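Local coordinates for protein phospholipase C-beta (PLC-beta) (Sepia officinalis, PDB 3QR0) that holds a calcium ion and combines PH, EF-hand-like, TIM-barrel and C2 domains in a single chain, as expected of the phospholipase C-beta family, at residues 172-177 and 193-198; 220-225 and 301-306; 658-663 and 745-750. All blocks are in the same frame, centred on the assembly; numbering follows the deposited sequence.

Contact 1 of 3, residues 172-177 and 193-198; sequences IPVKAI and KALEKI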
loop_
_atom_site.group_PDB
_atom_site.type_symbol
_atom_site.label_atom_id
_atom_site.label_comp_id
_atom_site.label_asym_id
_atom_site.label_seq_id
_atom_site.Cartn_x
_atom_site.Cartn_y
_atom_site.Cartn_z
ATOM N N ILE A 172 -31.826 13.803 7.783
ATOM C CA ILE A 172 -30.402 14.106 7.739
ATOM C C ILE A 172 -30.193 15.539 8.224
ATOM O O ILE A 172 -30.593 16.482 7.545
ATOM C CB ILE A 172 -29.834 13.968 6.306
ATOM C CG1 ILE A 172 -29.953 12.524 5.803
ATOM C CG2 ILE A 172 -28.371 14.401 6.271
ATOM C CD1 ILE A 172 -31.357 12.101 5.401
ATOM N N PRO A 173 -29.574 15.712 9.404
ATOM C CA PRO A 173 -29.367 17.080 9.888
ATOM C C PRO A 173 -28.341 17.845 9.046
ATOM O O PRO A 173 -27.325 17.273 8.641
ATOM C CB PRO A 173 -28.885 16.891 11.333
ATOM C CG PRO A 173 -28.437 15.490 11.443
ATOM C CD PRO A 173 -29.061 14.694 10.338
ATOM N N VAL A 174 -28.626 19.117 8.769
ATOM C CA VAL A 174 -27.704 19.974 8.018
ATOM C C VAL A 174 -26.379 20.088 8.764
ATOM O O VAL A 174 -25.312 20.104 8.156
ATOM C CB VAL A 174 -28.287 21.391 7.792
ATOM C CG1 VAL A 174 -27.230 22.320 7.188
ATOM C CG2 VAL A 174 -29.524 21.330 6.906
ATOM N N LYS A 175 -26.470 20.169 10.090
ATOM C CA LYS A 175 -25.311 20.130 10.981
ATOM C C LYS A 175 -24.358 18.968 10.650
ATOM O O LYS A 175 -23.136 19.132 10.681
ATOM C CB LYS A 175 -25.805 20.016 12.431
ATOM C CG LYS A 175 -24.732 20.019 13.498
ATOM C CD LYS A 175 -25.360 20.185 14.878
ATOM C CE LYS A 175 -24.333 20.091 15.983
ATOM N NZ LYS A 175 -24.919 20.466 17.305
ATOM N N ALA A 176 -24.925 17.804 10.337
ATOM C CA ALA A 176 -24.136 16.611 10.024
ATOM C C ALA A 176 -23.450 16.729 8.661
ATOM O O ALA A 176 -22.328 16.260 8.486
ATOM C CB ALA A 176 -25.012 15.368 10.070
ATOM N N ILE A 177 -24.130 17.360 7.704
ATOM C CA ILE A 177 -23.579 17.563 6.365
ATOM C C ILE A 177 -22.363 18.484 6.431
ATOM O O ILE A 177 -21.326 18.191 5.842
ATOM C CB ILE A 177 -24.616 18.171 5.387
ATOM C CG1 ILE A 177 -25.870 17.292 5.305
ATOM C CG2 ILE A 177 -24.000 18.331 4.004
ATOM C CD1 ILE A 177 -26.972 17.874 4.459
ATOM N N LYS A 193 -25.286 27.550 1.041
ATOM C CA LYS A 193 -25.726 28.126 -0.231
ATOM C C LYS A 193 -26.019 27.036 -1.264
ATOM O O LYS A 193 -26.998 27.125 -2.005
ATOM C CB LYS A 193 -24.659 29.083 -0.780
ATOM C CG LYS A 193 -24.455 30.350 0.053
ATOM C CD LYS A 193 -25.317 31.512 -0.432
ATOM C CE LYS A 193 -24.727 32.174 -1.674
ATOM N NZ LYS A 193 -25.385 33.476 -1.980
ATOM N N ALA A 194 -25.169 26.010 -1.303
ATOM C CA ALA A 194 -25.345 24.891 -2.234
ATOM C C ALA A 194 -26.608 24.090 -1.919
ATOM O O ALA A 194 -27.340 23.702 -2.823
ATOM C CB ALA A 194 -24.118 23.978 -2.215
ATOM N N LEU A 195 -26.857 23.847 -0.633
ATOM C CA LEU A 195 -28.078 23.162 -0.196
ATOM C C LEU A 195 -29.308 23.975 -0.595
ATOM O O LEU A 195 -30.318 23.419 -1.033
ATOM C CB LEU A 195 -28.070 22.948 1.322
ATOM C CG LEU A 195 -26.987 22.034 1.907
ATOM C CD1 LEU A 195 -26.960 22.147 3.428
ATOM C CD2 LEU A 195 -27.185 20.587 1.481
ATOM N N GLU A 196 -29.208 25.294 -0.445
ATOM C CA GLU A 196 -30.286 26.204 -0.822
ATOM C C GLU A 196 -30.565 26.138 -2.322
ATOM O O GLU A 196 -31.714 26.021 -2.736
ATOM C CB GLU A 196 -29.938 27.637 -0.410
ATOM C CG GLU A 196 -31.124 28.586 -0.359
ATOM C CD GLU A 196 -30.746 29.960 0.171
ATOM O OE1 GLU A 196 -29.556 30.339 0.070
ATOM O OE2 GLU A 196 -31.638 30.665 0.691
ATOM N N LYS A 197 -29.507 26.194 -3.128
ATOM C CA LYS A 197 -29.624 26.144 -4.590
ATOM C C LYS A 197 -30.320 24.874 -5.090
ATOM O O LYS A 197 -31.041 24.907 -6.087
ATOM C CB LYS A 197 -28.238 26.258 -5.231
ATOM C CG LYS A 197 -28.253 26.359 -6.747
ATOM C CD LYS A 197 -26.903 26.815 -7.278
ATOM C CE LYS A 197 -26.956 27.099 -8.772
ATOM N NZ LYS A 197 -25.676 27.686 -9.263
ATOM N N ILE A 198 -30.099 23.765 -4.388
ATOM C CA ILE A 198 -30.696 22.471 -4.742
ATOM C C ILE A 198 -32.178 22.382 -4.362
ATOM O O ILE A 198 -32.922 21.587 -4.944
ATOM C CB ILE A 198 -29.915 21.305 -4.071
ATOM C CG1 ILE A 198 -28.516 21.187 -4.679
ATOM C CG2 ILE A 198 -30.657 19.980 -4.210
ATOM C CD1 ILE A 198 -28.514 20.963 -6.172
#
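Leu195 meets Val174 and Ile177 one turn apart on the facing helix, a compact example of a single branched side chain bridging two partners. Followed along helix 185-198, the sequence first gives Ala194, whose methyl is turned to another neighbour, Phe221 of helix 215-225. Leu195 comes next and carries the whole contact. With its CG anti to the carbonyl carbon (chi1 -64°), the side chain projects at the opposite helix and spreads its two methyls between the two partners. CD1 packs against Val174 CG1 at 3.8 Å, the two side chains sliding past each other in opposite directions. CD2 meets Ile177 CD1 at 4.0 Å, and here the approach is tip to tip.

The setting is a pair of EF-hand-like units: strands 171-173 and 207-209 form a small antiparallel ladder in which Ile172 is bonded to Ile208, the arrangement by which the loops of paired EF-hands are commonly joined. Helix 174-181 leaves the first of these loops, and helix 185-198 leads into the second. Pro173 stands at the N-cap of the former, and its O accepts a bond of 3.0 Å from Ala176 N, so the first turn that presents Val174 and Ile177 begins directly at the end of the strand. All three touching residues are buried, and Leu195 also packs on Phe221 and Trp200.

Contact 2 of 3, residues 220-225 and 301-306; sequences KFYLAL and GLLYFL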
loop_
_atom_site.group_PDB
_atom_site.type_symbol
_atom_site.label_atom_id
_atom_site.label_comp_id
_atom_site.label_asym_id
_atom_site.label_seq_id
_atom_site.Cartn_x
_atom_site.Cartn_y
_atom_site.Cartn_z
ATOM N N LYS A 220 -26.193 16.329 -7.464
ATOM C CA LYS A 220 -26.539 17.704 -7.847
ATOM C C LYS A 220 -26.018 18.705 -6.792
ATOM O O LYS A 220 -25.665 19.835 -7.117
ATOM C CB LYS A 220 -28.058 17.846 -8.045
ATOM C CG LYS A 220 -28.463 18.953 -9.016
ATOM C CD LYS A 220 -29.985 19.051 -9.184
ATOM C CE LYS A 220 -30.378 20.376 -9.833
ATOM N NZ LYS A 220 -31.857 20.543 -9.977
ATOM N N PHE A 221 -25.958 18.275 -5.532
ATOM C CA PHE A 221 -25.340 19.070 -4.465
ATOM C C PHE A 221 -23.838 19.254 -4.718
ATOM O O PHE A 221 -23.321 20.359 -4.569
ATOM C CB PHE A 221 -25.619 18.430 -3.096
ATOM C CG PHE A 221 -24.769 18.961 -1.969
ATOM C CD1 PHE A 221 -24.826 20.296 -1.602
ATOM C CD2 PHE A 221 -23.948 18.108 -1.244
ATOM C CE1 PHE A 221 -24.057 20.777 -0.548
ATOM C CE2 PHE A 221 -23.178 18.580 -0.192
ATOM C CZ PHE A 221 -23.232 19.917 0.157
ATOM N N TYR A 222 -23.154 18.179 -5.111
ATOM C CA TYR A 222 -21.748 18.258 -5.535
ATOM C C TYR A 222 -21.574 19.297 -6.648
ATOM O O TYR A 222 -20.677 20.135 -6.580
ATOM C CB TYR A 222 -21.235 16.890 -6.022
ATOM C CG TYR A 222 -19.778 16.882 -6.455
ATOM C CD1 TYR A 222 -18.780 16.434 -5.600
ATOM C CD2 TYR A 222 -19.402 17.311 -7.729
ATOM C CE1 TYR A 222 -17.445 16.424 -5.992
ATOM C CE2 TYR A 222 -18.070 17.308 -8.129
ATOM C CZ TYR A 222 -17.095 16.862 -7.255
ATOM O OH TYR A 222 -15.774 16.857 -7.636
ATOM N N LEU A 223 -22.438 19.232 -7.661
ATOM C CA LEU A 223 -22.392 20.176 -8.783
ATOM C C LEU A 223 -22.585 21.618 -8.312
ATOM O O LEU A 223 -21.919 22.528 -8.804
ATOM C CB LEU A 223 -23.452 19.831 -9.835
ATOM C CG LEU A 223 -23.340 18.476 -10.538
ATOM C CD1 LEU A 223 -24.498 18.284 -11.525
ATOM C CD2 LEU A 223 -22.004 18.350 -11.244
ATOM N N ALA A 224 -23.496 21.812 -7.360
ATOM C CA ALA A 224 -23.758 23.129 -6.776
ATOM C C ALA A 224 -22.643 23.621 -5.847
ATOM O O ALA A 224 -22.475 24.830 -5.679
ATOM C CB ALA A 224 -25.082 23.114 -6.019
ATOM N N LEU A 225 -21.904 22.697 -5.234
ATOM C CA LEU A 225 -20.896 23.057 -4.236
ATOM C C LEU A 225 -19.564 23.450 -4.854
ATOM O O LEU A 225 -19.073 24.555 -4.627
ATOM C CB LEU A 225 -20.669 21.909 -3.246
ATOM C CG LEU A 225 -19.638 22.187 -2.141
ATOM C CD1 LEU A 225 -20.017 23.443 -1.359
ATOM C CD2 LEU A 225 -19.502 20.993 -1.208
ATOM N N GLY A 301 -23.035 15.299 -17.241
ATOM C CA GLY A 301 -22.865 13.880 -17.551
ATOM C C GLY A 301 -21.406 13.491 -17.720
ATOM O O GLY A 301 -20.995 12.412 -17.287
ATOM N N LEU A 302 -20.621 14.370 -18.350
ATOM C CA LEU A 302 -19.179 14.145 -18.513
ATOM C C LEU A 302 -18.459 14.103 -17.172
ATOM O O LEU A 302 -17.651 13.210 -16.921
ATOM C CB LEU A 302 -18.549 15.235 -19.392
ATOM C CG LEU A 302 -17.034 15.140 -19.620
ATOM C CD1 LEU A 302 -16.669 13.827 -20.317
ATOM C CD2 LEU A 302 -16.534 16.325 -20.427
ATOM N N LEU A 303 -18.742 15.080 -16.319
ATOM C CA LEU A 303 -18.136 15.133 -14.986
ATOM C C LEU A 303 -18.488 13.879 -14.187
ATOM O O LEU A 303 -17.639 13.320 -13.492
ATOM C CB LEU A 303 -18.584 16.393 -14.234
ATOM C CG LEU A 303 -17.983 16.631 -12.843
ATOM C CD1 LEU A 303 -16.474 16.385 -12.827
ATOM C CD2 LEU A 303 -18.304 18.044 -12.378
ATOM N N TYR A 304 -19.734 13.430 -14.308
ATOM C CA TYR A 304 -20.176 12.199 -13.645
ATOM C C TYR A 304 -19.317 11.017 -14.112
ATOM O O TYR A 304 -18.782 10.268 -13.296
ATOM C CB TYR A 304 -21.661 11.943 -13.937
ATOM C CG TYR A 304 -22.259 10.760 -13.204
ATOM C CD1 TYR A 304 -22.973 10.935 -12.018
ATOM C CD2 TYR A 304 -22.126 9.469 -13.702
ATOM C CE1 TYR A 304 -23.528 9.846 -11.344
ATOM C CE2 TYR A 304 -22.676 8.375 -13.031
ATOM C CZ TYR A 304 -23.378 8.573 -11.862
ATOM O OH TYR A 304 -23.918 7.489 -11.212
ATOM N N PHE A 305 -19.175 10.860 -15.425
ATOM C CA PHE A 305 -18.320 9.804 -15.978
ATOM C C PHE A 305 -16.898 9.883 -15.436
ATOM O O PHE A 305 -16.320 8.876 -15.028
ATOM C CB PHE A 305 -18.235 9.867 -17.506
ATOM C CG PHE A 305 -17.050 9.113 -18.058
ATOM C CD1 PHE A 305 -17.058 7.729 -18.097
ATOM C CD2 PHE A 305 -15.910 9.784 -18.480
ATOM C CE1 PHE A 305 -15.967 7.026 -18.574
ATOM C CE2 PHE A 305 -14.815 9.085 -18.961
ATOM C CZ PHE A 305 -14.842 7.710 -19.006
ATOM N N LEU A 306 -16.332 11.085 -15.463
ATOM C CA LEU A 306 -14.928 11.278 -15.107
ATOM C C LEU A 306 -14.647 10.854 -13.677
ATOM O O LEU A 306 -13.527 10.452 -13.361
ATOM C CB LEU A 306 -14.505 12.729 -15.315
ATOM C CG LEU A 306 -14.387 13.220 -16.761
ATOM C CD1 LEU A 306 -14.225 14.737 -16.766
ATOM C CD2 LEU A 306 -13.230 12.543 -17.481
#
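Apolar helix-to-helix packing joins helix 215-225 to helix 299-307, with Leu303 of the latter set against Tyr222 and Leu223 of the former. The weight falls on one methyl, Leu303 CD2. It lies 3.9 Å from Leu223 CD2, the two leucines running past each other in opposite directions, and 4.3 Å from Tyr222 CE2. Toward the tyrosine it comes in at the ring edge, close to the ring plane. Leu303 reaches this place with CG anti to its backbone nitrogen (chi1 -177°); Leu223 starts from a different rotamer, CG beside its nitrogen and anti to the carbonyl carbon, and brings the end of its side chain closer than its first bond would suggest.

In the fold, helix 215-225 closes the first EF-hand pair and helix 299-307 belongs to the EF-hand-like region that follows; the contact lies where the two pack together. The gap between the two helix backbones is wide, Leu223 CA and Leu303 CA being 9.1 Å apart, and side chains alone span it. Leu303 is covered further by Ile231 of helix 230-238. Tyr222 is held at its far end, where OH is hydrogen-bonded to Gln151 and Arg228, and Trp155 meets its ring edge-to-face.

Contact 3 of 3, residues 658-663 and 745-750; sequences SAQFLS and YRHVPL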
loop_
_atom_site.group_PDB
_atom_site.type_symbol
_atom_site.label_atom_id
_atom_site.label_comp_id
_atom_site.label_asym_id
_atom_site.label_seq_id
_atom_site.Cartn_x
_atom_site.Cartn_y
_atom_site.Cartn_z
ATOM N N SER A 658 -6.518 20.401 -11.106
ATOM C CA SER A 658 -7.191 20.839 -9.894
ATOM C C SER A 658 -7.145 19.766 -8.812
ATOM O O SER A 658 -6.632 18.673 -9.032
ATOM C CB SER A 658 -8.645 21.197 -10.208
ATOM O OG SER A 658 -9.381 20.048 -10.587
ATOM N N ALA A 659 -7.669 20.103 -7.640
ATOM C CA ALA A 659 -7.832 19.140 -6.556
ATOM C C ALA A 659 -9.144 19.391 -5.837
ATOM O O ALA A 659 -9.680 20.495 -5.886
ATOM C CB ALA A 659 -6.665 19.217 -5.580
ATOM N N GLN A 660 -9.664 18.351 -5.191
ATOM C CA GLN A 660 -10.917 18.433 -4.456
ATOM C C GLN A 660 -10.748 17.919 -3.035
ATOM O O GLN A 660 -10.085 16.907 -2.810
ATOM C CB GLN A 660 -12.010 17.617 -5.149
ATOM C CG GLN A 660 -12.320 18.065 -6.581
ATOM C CD GLN A 660 -11.328 17.539 -7.593
ATOM O OE1 GLN A 660 -11.009 16.344 -7.606
ATOM N NE2 GLN A 660 -10.824 18.427 -8.450
ATOM N N PHE A 661 -11.355 18.629 -2.088
ATOM C CA PHE A 661 -11.487 18.175 -0.707
ATOM C C PHE A 661 -10.160 17.800 -0.074
ATOM O O PHE A 661 -10.038 16.749 0.547
ATOM C CB PHE A 661 -12.457 16.995 -0.626
ATOM C CG PHE A 661 -13.811 17.293 -1.181
ATOM C CD1 PHE A 661 -14.644 18.200 -0.549
ATOM C CD2 PHE A 661 -14.257 16.663 -2.332
ATOM C CE1 PHE A 661 -15.903 18.479 -1.057
ATOM C CE2 PHE A 661 -15.513 16.931 -2.839
ATOM C CZ PHE A 661 -16.336 17.843 -2.204
ATOM N N LEU A 662 -9.166 18.662 -0.239
ATOM C CA LEU A 662 -7.859 18.424 0.366
ATOM C C LEU A 662 -7.906 18.532 1.885
ATOM O O LEU A 662 -7.129 17.875 2.570
ATOM C CB LEU A 662 -6.817 19.396 -0.182
ATOM C CG LEU A 662 -6.436 19.210 -1.647
ATOM C CD1 LEU A 662 -5.330 20.193 -1.998
ATOM C CD2 LEU A 662 -6.003 17.769 -1.941
ATOM N N SER A 663 -8.811 19.358 2.410
ATOM C CA SER A 663 -8.843 19.629 3.843
ATOM C C SER A 663 -10.184 20.172 4.330
ATOM O O SER A 663 -10.965 20.736 3.557
ATOM C CB SER A 663 -7.736 20.626 4.194
ATOM O OG SER A 663 -7.790 20.977 5.562
ATOM N N TYR A 745 -7.926 12.193 -18.996
ATOM C CA TYR A 745 -8.433 12.922 -17.845
ATOM C C TYR A 745 -8.792 11.944 -16.737
ATOM O O TYR A 745 -9.626 11.054 -16.926
ATOM C CB TYR A 745 -9.649 13.767 -18.219
ATOM C CG TYR A 745 -9.317 14.946 -19.103
ATOM C CD1 TYR A 745 -9.738 14.987 -20.431
ATOM C CD2 TYR A 745 -8.571 16.020 -18.615
ATOM C CE1 TYR A 745 -9.430 16.068 -21.246
ATOM C CE2 TYR A 745 -8.259 17.107 -19.428
ATOM C CZ TYR A 745 -8.689 17.119 -20.739
ATOM O OH TYR A 745 -8.396 18.182 -21.545
ATOM N N ARG A 746 -8.146 12.101 -15.587
ATOM C CA ARG A 746 -8.341 11.182 -14.472
ATOM C C ARG A 746 -8.485 11.927 -13.162
ATOM O O ARG A 746 -7.739 12.868 -12.898
ATOM C CB ARG A 746 -7.145 10.227 -14.357
ATOM C CG ARG A 746 -6.913 9.344 -15.562
ATOM C CD ARG A 746 -7.964 8.245 -15.716
ATOM N NE ARG A 746 -7.823 7.594 -17.014
ATOM C CZ ARG A 746 -8.519 6.543 -17.432
ATOM N NH1 ARG A 746 -9.426 5.971 -16.650
ATOM N NH2 ARG A 746 -8.294 6.054 -18.647
ATOM N N HIS A 747 -9.447 11.508 -12.343
ATOM C CA HIS A 747 -9.410 11.834 -10.924
ATOM C C HIS A 747 -8.469 10.859 -10.243
ATOM O O HIS A 747 -8.448 9.668 -10.560
ATOM C CB HIS A 747 -10.797 11.774 -10.287
ATOM C CG HIS A 747 -11.699 12.878 -10.731
ATOM N ND1 HIS A 747 -12.462 12.795 -11.875
ATOM C CD2 HIS A 747 -11.944 14.098 -10.198
ATOM C CE1 HIS A 747 -13.147 13.916 -12.024
ATOM N NE2 HIS A 747 -12.853 14.721 -11.022
ATOM N N VAL A 748 -7.693 11.377 -9.301
ATOM C CA VAL A 748 -6.666 10.613 -8.616
ATOM C C VAL A 748 -6.913 10.716 -7.111
ATOM O O VAL A 748 -6.381 11.617 -6.461
ATOM C CB VAL A 748 -5.262 11.166 -8.965
ATOM C CG1 VAL A 748 -4.168 10.285 -8.368
ATOM C CG2 VAL A 748 -5.091 11.279 -10.472
ATOM N N PRO A 749 -7.758 9.821 -6.556
ATOM C CA PRO A 749 -7.943 9.822 -5.105
ATOM C C PRO A 749 -6.613 9.662 -4.382
ATOM O O PRO A 749 -5.805 8.797 -4.738
ATOM C CB PRO A 749 -8.859 8.617 -4.863
ATOM C CG PRO A 749 -9.618 8.472 -6.152
ATOM C CD PRO A 749 -8.642 8.848 -7.224
ATOM N N LEU A 750 -6.382 10.513 -3.393
ATOM C CA LEU A 750 -5.111 10.530 -2.682
ATOM C C LEU A 750 -5.053 9.519 -1.537
ATOM O O LEU A 750 -6.071 9.163 -0.940
ATOM C CB LEU A 750 -4.835 11.931 -2.146
ATOM C CG LEU A 750 -4.673 13.014 -3.208
ATOM C CD1 LEU A 750 -4.554 14.393 -2.542
ATOM C CD2 LEU A 750 -3.454 12.732 -4.083
#
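Gln660 and His747 cross at about a right angle, and Leu662 and Leu750 form a second, separate touch. The glutamine shows how one bend can deliver a polar end to an aromatic edge: CG lies beside the backbone nitrogen (chi1 -60°), and a turn at chi2 (80°) folds the chain so that OE1 arrives 3.6 Å from His747 CD2. The oxygen sits at the edge of the imidazole and in its plane, whereas the amide plane itself is rotated 73° from the ring. Both polar ends are held from outside the pair. Gln660 OE1 accepts a hydrogen bond from Gln151 NE2, while His747 is gripped on both ring nitrogens, ND1 by Leu306 O and NE2 by Arg228 NH2, a pattern consistent with a proton on ND1 and one that fixes the rotation of the ring.

These strands belong to the C2 domain, an antiparallel beta-sandwich. Within their sheet, strand 761-771 runs between strands 650-660 and 746-751, so the side chains meet across an intervening strand: Gln660 packs over Ser762 and Phe764, and Leu750 packs on Val763, which faces the opposite way. Strand 650-660 ends at Gln660, and the next residue, Phe661, takes a left-handed helical backbone conformation. Beyond that break, Leu662 brings CD2 to 3.7 Å from Leu750 CD1. The leucines approach obliquely, and Leu662 also touches Tyr701.

The three contacts follow one another along the chain without overlap and lie on the same side of its centre. Contacts 1 and 2 have centres about 17 Å apart: helix 215-225, which carries one side of contact 2, also packs against helix 185-198 of contact 1, with Phe221 CE1 3.6 Å from Ala194 CB. Contact 3 belongs to the C2 domain, its centre about 14 Å from that of contact 2. The two meet where Tyr222 CE1 lies 3.7 Å from Phe661 CE2 and where Leu306 packs on Tyr745. Contact 1 stays about 9 Å from contact 3 at the nearest atoms; of the two EF-hand contacts, contact 2 is the one touching it.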